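Local coordinates for rubber oxygenase (Streptomyces sp., PDB 5O1L), which cleaves the double bonds of poly(cis-1,4-isoprene) in natural and synthetic rubber by adding oxygen, using a non-covalently bound b-type heme, at residues D56-P61 with K193-H198; V62-I67 with V201-P206; A77-W82 with E99-A104. All blocks are in the same frame, centred on the assembly; numbering follows the deposited sequence. Where two conformers were deposited one is given.

Contact 1. Residues D56-P61 with K193-H198; sequences DEEADP and KTRMVH. With HEM (protoporphyrin IX containing Fe), chain C.
Two acidic side chains, Asp-56 and Glu-58, converge on the guanidinium group of Arg-195 and form a salt-bridge network. Arg-195 grips Asp-56 side-on: Arg-195 NE donates to the syn lone pair of Asp-56 OD2, 2.7 Å away, while NH2 donates to OD1 at 2.9 Å in a straight bond. Carboxylate and guanidinium planes lie only 17° apart, so the pair is nearly coplanar. Glu-58 comes to the rim of the same group: NH2 of Arg-195 also donates to Glu-58 OE1 at 2.9 Å, meeting it on the anti side of that carboxylate and somewhat out of its plane. The arginine gets there because its CG stands anti to the backbone N (chi1 -173°) and the chain runs extended to NE.

Water extends the network. One molecule donates both to Asp-56 OD2 and to the backbone O of Arg-195; another accepts from Arg-195 NH1 and donates to Glu-58 OE1.

The capping bond falls on the same oxygen, Asp-56 OD1, which also accepts from Ala-59 N at 3.0 Å, from above the carboxylate plane; Asp-56 N in turn donates to Asp-60 OD2. One carboxylate thus serves both the start of a helix and a distant arginine, and is probably polarised by the two.

On the heme side, His-198 NE2 meets the iron at 2.0 Å, and Thr-194 CG2 lies over one face of the imidazole, 3.5 Å above its plane. This is the helix that carries the axial histidine of a b-type heme, with a salt-bridge network, about one turn before His-198, tying it to the N-terminal part of the chain.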
loop_
_atom_site.group_PDB
_atom_site.type_symbol
_atom_site.label_atom_id
_atom_site.label_comp_id
_atom_site.label_asym_id
_atom_site.label_seq_id
_atom_site.Cartn_x
_atom_site.Cartn_y
_atom_site.Cartn_z
ATOM N N ASP A 56 16.270 6.847 -3.765
ATOM C CA ASP A 56 16.433 5.875 -4.850
ATOM C C ASP A 56 17.610 6.333 -5.724
ATOM O O ASP A 56 17.457 7.120 -6.644
ATOM C CB ASP A 56 15.144 5.726 -5.643
ATOM C CG ASP A 56 15.149 4.550 -6.626
ATOM O OD1 ASP A 56 16.232 4.156 -7.061
ATOM O OD2 ASP A 56 14.048 4.056 -6.966
ATOM N N GLU A 57 18.800 5.837 -5.414
ATOM C CA GLU A 57 20.023 6.260 -6.068
ATOM C C GLU A 57 20.024 6.030 -7.572
ATOM O O GLU A 57 20.564 6.875 -8.300
ATOM C CB GLU A 57 21.231 5.490 -5.472
ATOM C CG GLU A 57 22.559 6.075 -5.857
ATOM C CD GLU A 57 23.691 5.514 -5.000
ATOM O OE1 GLU A 57 24.658 6.265 -4.700
ATOM O OE2 GLU A 57 23.619 4.311 -4.625
ATOM N N GLU A 58 19.386 4.969 -8.035
ATOM C CA GLU A 58 19.316 4.654 -9.447
ATOM C C GLU A 58 18.252 5.487 -10.154
ATOM O O GLU A 58 18.485 5.994 -11.253
ATOM C CB GLU A 58 19.017 3.175 -9.717
ATOM C CG GLU A 58 20.123 2.246 -9.213
ATOM C CD GLU A 58 19.728 0.773 -9.159
ATOM O OE1 GLU A 58 18.539 0.413 -9.159
ATOM O OE2 GLU A 58 20.615 -0.085 -9.064
ATOM N N ALA A 59 17.070 5.604 -9.589
ATOM C CA ALA A 59 15.962 6.269 -10.269
ATOM C C ALA A 59 16.007 7.797 -10.167
ATOM O O ALA A 59 15.607 8.508 -11.075
ATOM C CB ALA A 59 14.610 5.801 -9.746
ATOM N N ASP A 60 16.457 8.335 -9.062
ATOM C CA ASP A 60 16.296 9.743 -8.794
ATOM C C ASP A 60 16.975 10.642 -9.866
ATOM O O ASP A 60 16.309 11.535 -10.380
ATOM C CB ASP A 60 16.712 10.089 -7.359
ATOM C CG ASP A 60 15.733 9.550 -6.289
ATOM O OD1 ASP A 60 14.587 9.241 -6.618
ATOM O OD2 ASP A 60 16.166 9.488 -5.111
ATOM N N PRO A 61 18.238 10.379 -10.167
ATOM C CA PRO A 61 18.896 11.253 -11.175
ATOM C C PRO A 61 18.313 11.083 -12.570
ATOM O O PRO A 61 18.285 12.066 -13.335
ATOM C CB PRO A 61 20.352 10.807 -11.131
ATOM C CG PRO A 61 20.393 9.523 -10.360
ATOM C CD PRO A 61 19.191 9.450 -9.504
ATOM N N LYS A 193 6.801 1.569 -12.915
ATOM C CA LYS A 193 6.202 2.885 -13.094
ATOM C C LYS A 193 6.077 3.618 -11.777
ATOM O O LYS A 193 6.296 4.823 -11.736
ATOM C CB LYS A 193 4.842 2.715 -13.773
ATOM C CG LYS A 193 4.956 2.295 -15.256
ATOM C CD LYS A 193 3.607 2.244 -15.931
ATOM C CE LYS A 193 3.757 1.816 -17.371
ATOM N NZ LYS A 193 2.456 1.798 -18.072
ATOM N N THR A 194 5.697 2.925 -10.671
ATOM C CA THR A 194 5.613 3.552 -9.368
ATOM C C THR A 194 6.937 4.069 -8.920
ATOM O O THR A 194 7.048 5.170 -8.368
ATOM C CB THR A 194 4.988 2.575 -8.354
ATOM O OG1 THR A 194 3.676 2.148 -8.796
ATOM C CG2 THR A 194 4.983 3.207 -6.939
ATOM N N ARG A 195 7.988 3.244 -9.089
ATOM C CA ARG A 195 9.325 3.691 -8.742
ATOM C C ARG A 195 9.690 4.992 -9.451
ATOM O O ARG A 195 10.279 5.914 -8.879
ATOM C CB ARG A 195 10.274 2.553 -9.038
ATOM C CG ARG A 195 11.663 2.715 -8.631
ATOM C CD ARG A 195 12.401 1.421 -8.700
ATOM N NE ARG A 195 13.722 1.764 -8.388
ATOM C CZ ARG A 195 14.788 1.041 -8.607
ATOM N NH1 ARG A 195 14.669 -0.091 -9.203
ATOM N NH2 ARG A 195 15.983 1.512 -8.282
ATOM N N MET A 196 9.292 5.090 -10.712
ATOM C CA MET A 196 9.561 6.291 -11.507
ATOM C C MET A 196 8.692 7.485 -11.032
ATOM O O MET A 196 9.232 8.613 -10.907
ATOM C CB MET A 196 9.288 6.044 -12.995
ATOM C CG MET A 196 10.187 5.026 -13.648
ATOM S SD MET A 196 9.601 4.512 -15.309
ATOM C CE MET A 196 9.371 6.096 -16.053
ATOM N N VAL A 197 7.420 7.252 -10.724
ATOM C CA VAL A 197 6.560 8.284 -10.151
ATOM C C VAL A 197 7.201 8.815 -8.866
ATOM O O VAL A 197 7.342 10.031 -8.649
ATOM C CB VAL A 197 5.126 7.842 -9.898
ATOM C CG1 VAL A 197 4.365 8.901 -9.121
ATOM C CG2 VAL A 197 4.465 7.532 -11.205
ATOM N N HIS A 198 7.586 7.915 -7.928
ATOM C CA HIS A 198 8.143 8.371 -6.697
ATOM C C HIS A 198 9.414 9.197 -6.972
ATOM O O HIS A 198 9.616 10.179 -6.279
ATOM C CB HIS A 198 8.436 7.148 -5.795
ATOM C CG HIS A 198 7.225 6.532 -5.165
ATOM N ND1 HIS A 198 7.276 5.263 -4.625
ATOM C CD2 HIS A 198 5.976 7.024 -4.910
ATOM C CE1 HIS A 198 6.081 5.016 -4.095
ATOM N NE2 HIS A 198 5.262 6.034 -4.260
HETATM C CHA HEM C . 2.367 7.594 -6.318
HETATM C CHB HEM C . 2.333 3.203 -4.511
HETATM C CHC HEM C . 4.812 4.747 -0.717
HETATM C CHD HEM C . 3.917 9.236 -2.072
HETATM C C1A HEM C . 2.224 6.265 -6.127
HETATM C C2A HEM C . 1.594 5.423 -7.118
HETATM C C3A HEM C . 1.547 4.193 -6.588
HETATM C C4A HEM C . 2.166 4.224 -5.343
HETATM C CMA HEM C . 0.926 3.001 -7.276
HETATM C CAA HEM C . 1.042 5.826 -8.507
HETATM C CBA HEM C . -0.384 6.389 -8.356
HETATM C CGA HEM C . -1.069 6.360 -9.674
HETATM O O1A HEM C . -0.735 7.292 -10.416
HETATM O O2A HEM C . -1.895 5.406 -9.951
HETATM C C1B HEM C . 3.050 3.235 -3.319
HETATM C C2B HEM C . 3.275 2.070 -2.534
HETATM C C3B HEM C . 3.982 2.441 -1.478
HETATM C C4B HEM C . 4.183 3.879 -1.572
HETATM C CMB HEM C . 2.824 0.657 -2.837
HETATM C CAB HEM C . 4.602 1.759 -0.369
HETATM C CBB HEM C . 4.585 0.353 -0.107
HETATM C C1C HEM C . 4.796 6.133 -0.743
HETATM C C2C HEM C . 5.229 6.936 0.386
HETATM C C3C HEM C . 4.984 8.199 -0.042
HETATM C C4C HEM C . 4.348 8.104 -1.344
HETATM C CMC HEM C . 5.905 6.448 1.635
HETATM C CAC HEM C . 5.217 9.450 0.696
HETATM C CBC HEM C . 5.899 9.680 1.887
HETATM C C1D HEM C . 3.407 9.165 -3.342
HETATM C C2D HEM C . 3.098 10.349 -4.168
HETATM C C3D HEM C . 2.666 9.916 -5.347
HETATM C C4D HEM C . 2.739 8.455 -5.288
HETATM C CMD HEM C . 3.198 11.732 -3.643
HETATM C CAD HEM C . 2.180 10.774 -6.541
HETATM C CBD HEM C . 0.701 11.062 -6.315
HETATM C CGD HEM C . 0.207 11.977 -7.441
HETATM O O1D HEM C . -0.690 11.522 -8.186
HETATM O O2D HEM C . 0.656 13.137 -7.646
HETATM N NA HEM C . 2.599 5.513 -5.060
HETATM N NB HEM C . 3.593 4.275 -2.672
HETATM N NC HEM C . 4.235 6.828 -1.778
HETATM N ND HEM C . 3.251 8.046 -4.092
HETATM FE FE HEM C . 3.448 6.181 -3.410
HETATM O O HOH W 1 11.822 5.674 -6.714
HETATM O O HOH W 2 17.084 -1.576 -10.010
#

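Contact 2. Residues V62-I67 with V201-P206; sequences VLAAVI and VRHLLP
A helix-helix contact, made where Ala-64 and Ile-67 of helix 59-68 meet His-203 and Leu-204 near the end of helix 187-204, is the motif here, and the imidazole of His-203 is its centrepiece. The CB of Ala-64 lies over one face of that ring in a CH-pi contact, 4.0 Å from the centroid and 22° off the normal. Ala-64 CB sits offset toward the rim, nearest to His-203 CD2 at 3.7 Å.

Ile-67, one turn on, takes the ND1 side. Its CD1 comes to 3.9 Å from His-203 ND1, and its CG2 is nearly as close, the two side chains sliding past each other in opposite directions. The ring reaches across because CG is anti to the backbone N (chi1 -173°). ND1 is covered by this packing and has no polar partner in the model. A looser apolar touch, CD1 of Ile-67 to CD1 of Leu-204 at 4.5 Å, completes the contact. With an alanine here instead of His-203, the methyl of Ala-64 would probably lose the flat surface it rests on, and a gap would open beside Ile-67.

Toward helix 72-79, Ile-67 also rests on Val-72 and Val-66 on Val-75; Leu-63 and Ile-67 both touch helix 187-204 further back, at Ala-199 and Ala-200 respectively, while Leu-205 packs on helix 146-154.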
loop_
_atom_site.group_PDB
_atom_site.type_symbol
_atom_site.label_atom_id
_atom_site.label_comp_id
_atom_site.label_asym_id
_atom_site.label_seq_id
_atom_site.Cartn_x
_atom_site.Cartn_y
_atom_site.Cartn_z
ATOM N N VAL A 62 17.857 9.886 -12.899
ATOM C CA VAL A 62 17.244 9.638 -14.199
ATOM C C VAL A 62 15.976 10.432 -14.360
ATOM O O VAL A 62 15.742 11.127 -15.400
ATOM C CB VAL A 62 17.057 8.147 -14.481
ATOM C CG1 VAL A 62 16.286 7.969 -15.791
ATOM C CG2 VAL A 62 18.445 7.451 -14.516
ATOM N N LEU A 63 15.075 10.355 -13.392
ATOM C CA LEU A 63 13.839 11.080 -13.473
ATOM C C LEU A 63 13.996 12.581 -13.430
ATOM O O LEU A 63 13.260 13.297 -14.108
ATOM C CB LEU A 63 12.808 10.573 -12.449
ATOM C CG LEU A 63 11.917 9.446 -12.972
ATOM C CD1 LEU A 63 11.011 9.846 -14.133
ATOM C CD2 LEU A 63 12.730 8.236 -13.321
ATOM N N ALA A 64 14.997 13.058 -12.682
ATOM C CA ALA A 64 15.271 14.471 -12.614
ATOM C C ALA A 64 15.672 14.922 -14.033
ATOM O O ALA A 64 15.169 15.961 -14.471
ATOM C CB ALA A 64 16.395 14.739 -11.628
ATOM N N ALA A 65 16.488 14.147 -14.721
ATOM C CA ALA A 65 16.966 14.494 -16.091
ATOM C C ALA A 65 15.829 14.452 -17.086
ATOM O O ALA A 65 15.646 15.408 -17.875
ATOM C CB ALA A 65 18.075 13.601 -16.526
ATOM N N VAL A 66 14.985 13.421 -17.015
ATOM C CA VAL A 66 13.816 13.320 -17.868
ATOM C C VAL A 66 12.885 14.525 -17.705
ATOM O O VAL A 66 12.466 15.149 -18.706
ATOM C CB VAL A 66 13.094 11.969 -17.651
ATOM C CG1 VAL A 66 11.743 11.935 -18.353
ATOM C CG2 VAL A 66 14.025 10.832 -18.105
ATOM N N ILE A 67 12.618 14.947 -16.492
ATOM C CA ILE A 67 11.755 16.052 -16.240
ATOM C C ILE A 67 12.416 17.371 -16.784
ATOM O O ILE A 67 11.780 18.110 -17.522
ATOM C CB ILE A 67 11.427 16.191 -14.757
ATOM C CG1 ILE A 67 10.499 15.035 -14.359
ATOM C CG2 ILE A 67 10.740 17.495 -14.470
ATOM C CD1 ILE A 67 10.447 14.779 -12.851
ATOM N N VAL A 201 8.444 12.631 -7.976
ATOM C CA VAL A 201 7.999 13.359 -6.797
ATOM C C VAL A 201 9.132 13.909 -5.977
ATOM O O VAL A 201 9.027 15.003 -5.418
ATOM C CB VAL A 201 7.028 12.500 -5.966
ATOM C CG1 VAL A 201 6.666 13.147 -4.632
ATOM C CG2 VAL A 201 5.758 12.264 -6.809
ATOM N N ARG A 202 10.210 13.154 -5.873
ATOM C CA ARG A 202 11.373 13.583 -5.085
ATOM C C ARG A 202 12.014 14.815 -5.721
ATOM O O ARG A 202 12.604 15.633 -5.028
ATOM C CB ARG A 202 12.373 12.463 -4.938
ATOM C CG ARG A 202 11.869 11.309 -4.103
ATOM C CD ARG A 202 13.012 10.390 -3.718
ATOM N NE ARG A 202 12.468 9.158 -3.147
ATOM C CZ ARG A 202 12.234 8.084 -3.873
ATOM N NH1 ARG A 202 12.548 7.942 -5.166
ATOM N NH2 ARG A 202 11.563 7.063 -3.265
ATOM N N HIS A 203 11.934 14.917 -7.043
ATOM C CA HIS A 203 12.428 16.112 -7.729
ATOM C C HIS A 203 11.433 17.278 -7.611
ATOM O O HIS A 203 11.841 18.452 -7.475
ATOM C CB HIS A 203 12.705 15.739 -9.161
ATOM C CG HIS A 203 13.388 16.814 -9.961
ATOM N ND1 HIS A 203 12.825 17.374 -11.082
ATOM C CD2 HIS A 203 14.586 17.421 -9.785
ATOM C CE1 HIS A 203 13.642 18.297 -11.563
ATOM N NE2 HIS A 203 14.702 18.369 -10.781
ATOM N N LEU A 204 10.141 17.006 -7.610
ATOM C CA LEU A 204 9.090 18.020 -7.666
ATOM C C LEU A 204 8.708 18.608 -6.336
ATOM O O LEU A 204 8.611 19.839 -6.208
ATOM C CB LEU A 204 7.830 17.475 -8.355
ATOM C CG LEU A 204 8.148 17.155 -9.810
ATOM C CD1 LEU A 204 7.021 16.364 -10.433
ATOM C CD2 LEU A 204 8.390 18.430 -10.617
ATOM N N LEU A 205 8.433 17.778 -5.320
ATOM C CA LEU A 205 7.863 18.281 -4.083
ATOM C C LEU A 205 8.773 19.312 -3.377
ATOM O O LEU A 205 8.210 20.218 -2.764
ATOM C CB LEU A 205 7.462 17.163 -3.107
ATOM C CG LEU A 205 6.057 16.655 -3.214
ATOM C CD1 LEU A 205 5.798 15.493 -2.218
ATOM C CD2 LEU A 205 4.945 17.695 -3.039
ATOM N N PRO A 206 10.119 19.120 -3.397
ATOM C CA PRO A 206 10.926 20.153 -2.726
ATOM C C PRO A 206 10.814 21.525 -3.367
ATOM O O PRO A 206 11.189 22.504 -2.734
ATOM C CB PRO A 206 12.333 19.593 -2.804
ATOM C CG PRO A 206 12.121 18.120 -2.789
ATOM C CD PRO A 206 10.993 17.987 -3.772
#

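Contact 3. Residues A77-W82 with E99-A104; sequences ALLKQW and EFMEHA
Met-101 carries its side of this contact alone, reaching out from helix 95-104 to meet Leu-79 and Trp-82, and all the interactions across it are apolar. With Leu-79 the approach is tip to tip. The terminal methyl CE of Met-101 lies 3.7 Å from Leu-79 CD2 and 4.0 Å from Leu-79 CD1, and the sulfur SD sits about as far from both methyls, so the end of the thioether fits against the fork of the leucine.

Trp-82, coming from the direction opposite to Met-101, presents the six-membered part of its indole to the same methyl. CE of Met-101 is 3.4 Å from Trp-82 CZ3, a snug fit, and 3.6 Å from Trp-82 CE3. A single methyl group is therefore shared between a leucine fork and an indole. The bend at the end of the methionine chain (chi3 76°) turns CE toward the indole, while the rest of the chain runs extended from the backbone.

Backbone bonds set the two partners side by side. A type I turn runs from Leu-79 to Trp-82, with Trp-82 N bonded to Leu-79 O at 3.0 Å, and it places both side chains to face helix 95-104. The indole is held at its other end by a hydrogen bond from NE1 to Gln-87 O.

Beyond the two segments, Leu-79 rests on Met-196 and Trp-82 on Val-189, while Phe-100 and Ala-104 rest on Arg-195, so the segment 77-82 packs on helix 187-204 as well as on helix 95-104.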
loop_
_atom_site.group_PDB
_atom_site.type_symbol
_atom_site.label_atom_id
_atom_site.label_comp_id
_atom_site.label_asym_id
_atom_site.label_seq_id
_atom_site.Cartn_x
_atom_site.Cartn_y
_atom_site.Cartn_z
ATOM N N ALA A 77 3.436 9.088 -23.094
ATOM C CA ALA A 77 2.767 8.492 -24.231
ATOM C C ALA A 77 3.396 7.165 -24.682
ATOM O O ALA A 77 2.708 6.294 -25.105
ATOM C CB ALA A 77 2.786 9.509 -25.384
ATOM N N LEU A 78 4.710 7.040 -24.557
ATOM C CA LEU A 78 5.394 5.760 -24.834
ATOM C C LEU A 78 5.052 4.721 -23.806
ATOM O O LEU A 78 4.690 3.600 -24.126
ATOM C CB LEU A 78 6.883 5.984 -24.870
ATOM C CG LEU A 78 7.364 6.707 -26.098
ATOM C CD1 LEU A 78 8.756 7.262 -25.841
ATOM C CD2 LEU A 78 7.280 5.738 -27.288
ATOM N N LEU A 79 5.066 5.115 -22.547
ATOM C CA LEU A 79 4.827 4.137 -21.479
ATOM C C LEU A 79 3.414 3.678 -21.364
ATOM O O LEU A 79 3.163 2.591 -20.843
ATOM C CB LEU A 79 5.375 4.640 -20.171
ATOM C CG LEU A 79 6.934 4.609 -20.261
ATOM C CD1 LEU A 79 7.474 4.963 -18.913
ATOM C CD2 LEU A 79 7.610 3.328 -20.775
ATOM N N LYS A 80 2.491 4.423 -21.926
ATOM C CA LYS A 80 1.108 4.007 -21.984
ATOM C C LYS A 80 0.990 2.683 -22.692
ATOM O O LYS A 80 0.110 1.931 -22.395
ATOM C CB LYS A 80 0.245 5.054 -22.732
ATOM C CG LYS A 80 -1.115 5.331 -22.153
ATOM C CD LYS A 80 -1.693 6.608 -22.754
ATOM C CE LYS A 80 -2.057 6.390 -24.228
ATOM N NZ LYS A 80 -3.154 7.289 -24.709
ATOM N N GLN A 81 1.898 2.407 -23.627
ATOM C CA GLN A 81 1.915 1.190 -24.405
ATOM C C GLN A 81 2.541 -0.017 -23.693
ATOM O O GLN A 81 2.435 -1.099 -24.186
ATOM C CB GLN A 81 2.711 1.408 -25.716
ATOM C CG GLN A 81 2.161 2.529 -26.603
ATOM C CD GLN A 81 3.041 2.719 -27.846
ATOM O OE1 GLN A 81 4.141 3.291 -27.770
ATOM N NE2 GLN A 81 2.554 2.293 -29.003
ATOM N N TRP A 82 3.181 0.194 -22.568
ATOM C CA TRP A 82 3.877 -0.861 -21.824
ATOM C C TRP A 82 2.973 -1.323 -20.684
ATOM O O TRP A 82 2.800 -0.600 -19.760
ATOM C CB TRP A 82 5.229 -0.317 -21.314
ATOM C CG TRP A 82 6.081 -1.418 -20.706
ATOM C CD1 TRP A 82 6.368 -2.615 -21.286
ATOM C CD2 TRP A 82 6.715 -1.421 -19.411
ATOM N NE1 TRP A 82 7.155 -3.378 -20.448
ATOM C CE2 TRP A 82 7.376 -2.670 -19.284
ATOM C CE3 TRP A 82 6.848 -0.495 -18.411
ATOM C CZ2 TRP A 82 8.113 -3.001 -18.168
ATOM C CZ3 TRP A 82 7.560 -0.845 -17.279
ATOM C CH2 TRP A 82 8.192 -2.081 -17.167
ATOM N N GLU A 99 17.686 2.355 -20.052
ATOM C CA GLU A 99 18.644 1.553 -19.303
ATOM C C GLU A 99 18.137 1.333 -17.866
ATOM O O GLU A 99 18.193 0.202 -17.379
ATOM C CB GLU A 99 20.005 2.252 -19.286
ATOM C CG GLU A 99 21.118 1.648 -18.485
ATOM C CD GLU A 99 22.427 2.386 -18.761
ATOM O OE1 GLU A 99 22.687 3.443 -18.137
ATOM O OE2 GLU A 99 23.149 1.936 -19.672
ATOM N N PHE A 100 17.641 2.401 -17.253
ATOM C CA PHE A 100 17.052 2.289 -15.893
ATOM C C PHE A 100 15.957 1.266 -15.909
ATOM O O PHE A 100 15.900 0.387 -14.994
ATOM C CB PHE A 100 16.566 3.624 -15.364
ATOM C CG PHE A 100 15.700 3.483 -14.141
ATOM C CD1 PHE A 100 16.329 3.214 -12.924
ATOM C CD2 PHE A 100 14.294 3.465 -14.226
ATOM C CE1 PHE A 100 15.553 2.988 -11.823
ATOM C CE2 PHE A 100 13.550 3.183 -13.085
ATOM C CZ PHE A 100 14.206 2.981 -11.905
ATOM N N MET A 101 15.034 1.331 -16.841
ATOM C CA MET A 101 13.848 0.466 -16.830
ATOM C C MET A 101 14.198 -0.977 -17.076
ATOM O O MET A 101 13.598 -1.888 -16.474
ATOM C CB MET A 101 12.780 0.940 -17.860
ATOM C CG MET A 101 12.193 2.236 -17.433
ATOM S SD MET A 101 10.945 2.868 -18.592
ATOM C CE MET A 101 9.634 1.738 -18.112
ATOM N N GLU A 102 15.186 -1.208 -17.930
ATOM C CA GLU A 102 15.602 -2.579 -18.231
ATOM C C GLU A 102 16.183 -3.242 -16.959
ATOM O O GLU A 102 15.989 -4.430 -16.752
ATOM C CB GLU A 102 16.598 -2.600 -19.429
ATOM C CG GLU A 102 15.864 -2.832 -20.769
ATOM C CD GLU A 102 15.048 -4.180 -20.771
ATOM O OE1 GLU A 102 15.692 -5.228 -20.467
ATOM O OE2 GLU A 102 13.759 -4.267 -21.009
ATOM N N HIS A 103 16.892 -2.462 -16.156
ATOM C CA HIS A 103 17.416 -2.951 -14.898
ATOM C C HIS A 103 16.318 -3.097 -13.836
ATOM O O HIS A 103 16.240 -4.131 -13.143
ATOM C CB HIS A 103 18.484 -1.960 -14.436
ATOM C CG HIS A 103 19.219 -2.394 -13.209
ATOM N ND1 HIS A 103 19.966 -3.553 -13.175
ATOM C CD2 HIS A 103 19.338 -1.825 -11.984
ATOM C CE1 HIS A 103 20.518 -3.687 -11.984
ATOM N NE2 HIS A 103 20.153 -2.651 -11.242
ATOM N N ALA A 104 15.441 -2.087 -13.769
ATOM C CA ALA A 104 14.409 -2.075 -12.743
ATOM C C ALA A 104 13.369 -3.143 -12.916
ATOM O O ALA A 104 12.734 -3.551 -11.905
ATOM C CB ALA A 104 13.767 -0.720 -12.721
#

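Helix 187-204 is the common thread. Contacts 1 and 2 pack successive parts of it against helix 59-68 and the turn that leads into it, their centres 9 Å apart, and a salt bridge from Asp-60 OD1 to Arg-202 NH1 at 2.8 Å joins them directly. Contact 3 is nested inside the chain loop that both close. It is tied to contact 1 by Lys-193 NZ, which lies 3.0 Å from the backbone O of Leu-79 and equally far from that of Trp-82, in probable hydrogen bonds; Ala-59 also touches Phe-100. Contact 1 holds the iron ligand, His-203 of contact 2 lies about 10 Å from His-198 between side chains, and the side chain of Leu-79 of contact 3 is about 12 Å from the heme.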